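Local coordinates for aggregation suppressing protein (Salmonella enterica subsp. enterica serovar Typhimurium, PDB 4ZJ9) that probably acts as a small heat-shock chaperone of the Hsp20 family, suppressing aggregation of other proteins under stress, at residues P45-Q50 and F107-S112. Sequence-based numbering, arbitrary orientation.
Sequences PAYDLQ and FQLSFS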
# COMPACT_ATOMS: atom_id res chain seq x y z
N PRO A 45 -7.29 8.02 1.50
CA PRO A 45 -5.94 7.52 1.65
C PRO A 45 -5.06 8.43 2.41
O PRO A 45 -5.08 9.67 2.25
CB PRO A 45 -5.46 7.37 0.20
CG PRO A 45 -6.67 7.39 -0.64
CD PRO A 45 -7.62 8.29 0.09
N ALA A 46 -4.20 7.83 3.24
CA ALA A 46 -3.15 8.57 3.88
C ALA A 46 -2.24 9.19 2.83
O ALA A 46 -2.06 8.63 1.76
CB ALA A 46 -2.37 7.61 4.80
N TYR A 47 -1.67 10.32 3.12
CA TYR A 47 -0.69 10.90 2.25
C TYR A 47 0.40 11.63 3.04
O TYR A 47 0.27 11.95 4.25
CB TYR A 47 -1.35 11.81 1.17
CG TYR A 47 -1.94 13.11 1.74
CD1 TYR A 47 -3.25 13.16 2.19
CD2 TYR A 47 -1.17 14.29 1.80
CE1 TYR A 47 -3.77 14.32 2.75
CE2 TYR A 47 -1.70 15.47 2.32
CZ TYR A 47 -2.99 15.48 2.82
OH TYR A 47 -3.51 16.66 3.31
N ASP A 48 1.48 11.91 2.35
CA ASP A 48 2.56 12.69 2.86
C ASP A 48 2.72 13.82 1.87
O ASP A 48 2.47 13.65 0.66
CB ASP A 48 3.88 11.94 2.82
CG ASP A 48 4.00 10.86 3.90
OD1 ASP A 48 3.20 10.82 4.88
OD2 ASP A 48 4.90 10.03 3.71
N LEU A 49 3.22 14.95 2.36
CA LEU A 49 3.55 16.07 1.49
C LEU A 49 4.88 16.57 1.90
O LEU A 49 5.10 16.92 3.08
CB LEU A 49 2.47 17.17 1.59
CG LEU A 49 2.66 18.34 0.64
CD1 LEU A 49 2.54 17.94 -0.84
CD2 LEU A 49 1.60 19.37 1.05
N GLN A 50 5.80 16.55 0.97
CA GLN A 50 7.11 17.06 1.25
C GLN A 50 7.47 18.21 0.35
O GLN A 50 6.93 18.35 -0.73
CB GLN A 50 8.15 15.95 1.00
CG GLN A 50 8.05 14.81 1.97
CD GLN A 50 8.76 13.55 1.42
OE1 GLN A 50 8.14 12.71 0.83
NE2 GLN A 50 10.07 13.48 1.57
N PHE A 107 -11.92 7.47 -3.83
CA PHE A 107 -11.54 8.67 -3.11
C PHE A 107 -11.25 9.81 -4.08
O PHE A 107 -11.15 9.60 -5.28
CB PHE A 107 -10.29 8.41 -2.29
CG PHE A 107 -9.08 8.07 -3.12
CD1 PHE A 107 -8.78 6.75 -3.44
CD2 PHE A 107 -8.22 9.08 -3.54
CE1 PHE A 107 -7.64 6.46 -4.18
CE2 PHE A 107 -7.08 8.78 -4.26
CZ PHE A 107 -6.82 7.47 -4.62
N GLN A 108 -11.15 11.01 -3.53
CA GLN A 108 -10.72 12.14 -4.26
C GLN A 108 -10.01 13.08 -3.31
O GLN A 108 -10.57 13.54 -2.30
CB GLN A 108 -11.87 12.85 -4.98
CG GLN A 108 -11.33 13.72 -6.10
CD GLN A 108 -12.07 15.02 -6.26
OE1 GLN A 108 -12.03 15.87 -5.36
NE2 GLN A 108 -12.75 15.18 -7.39
N LEU A 109 -8.75 13.32 -3.65
CA LEU A 109 -7.91 14.24 -2.96
C LEU A 109 -7.77 15.46 -3.87
O LEU A 109 -7.76 15.32 -5.05
CB LEU A 109 -6.57 13.59 -2.65
CG LEU A 109 -6.65 12.37 -1.75
CD1 LEU A 109 -5.24 11.89 -1.53
CD2 LEU A 109 -7.27 12.70 -0.39
N SER A 110 -7.70 16.65 -3.28
CA SER A 110 -7.61 17.94 -4.03
C SER A 110 -6.55 18.79 -3.41
O SER A 110 -6.48 18.92 -2.17
CB SER A 110 -8.95 18.64 -4.00
OG SER A 110 -9.79 18.07 -5.00
N PHE A 111 -5.65 19.30 -4.22
CA PHE A 111 -4.58 20.19 -3.70
C PHE A 111 -4.46 21.40 -4.57
O PHE A 111 -4.26 21.28 -5.78
CB PHE A 111 -3.22 19.46 -3.61
CG PHE A 111 -3.28 18.17 -2.83
CD1 PHE A 111 -3.69 16.99 -3.46
CD2 PHE A 111 -2.97 18.14 -1.47
CE1 PHE A 111 -3.78 15.81 -2.75
CE2 PHE A 111 -3.05 16.96 -0.75
CZ PHE A 111 -3.47 15.79 -1.39
N SER A 112 -4.60 22.58 -3.97
CA SER A 112 -4.44 23.84 -4.73
C SER A 112 -2.97 23.94 -5.13
O SER A 112 -2.07 23.64 -4.34
CB SER A 112 -4.88 25.07 -3.90
OG SER A 112 -5.74 25.88 -4.69
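Strand 107-112 and the strand starting at Tyr-47, with the loop residue Pro-45 just before it, face each other across the two sheets of a beta-sandwich, backbones nearest at Pro-45 and Phe-107 (CA to CA 7.4 Å), and they meet through apolar side chains. The Pro-45 ring lies over one face of Phe-107 in a CH-pi contact: CG sits 3.5 Å from the centroid of the Phe-107 ring, 11° off its normal. CD of Pro-45 also packs against CB of Phe-107 (3.6 Å). Further along, Phe-111 drives its ring edge into a face of Tyr-47, a T-shaped pair with planes at 81° and centroids 5.2 Å apart; CE2 of Phe-111 comes within 3.7 Å of Tyr-47 CE2. Phe-111 has CG anti to its carbonyl carbon and beside its backbone N (chi1 -53°), which presents the CE2-CZ edge to the Tyr-47 ring. Leu-109 fills in between, its CD1 4.4 Å from Tyr-47 CD1 and its CD2 equally far from Pro-45 CD. This interlayer packing belongs to the immunoglobulin-like alpha-crystallin fold. Trp-66 meets the Phe-107 ring edge-to-face. Strand 107-112 pairs with 79-84, while 47-51 lies between 56-62 and an antiparallel strand of the second subunit, carrying the sheet across the dimer interface.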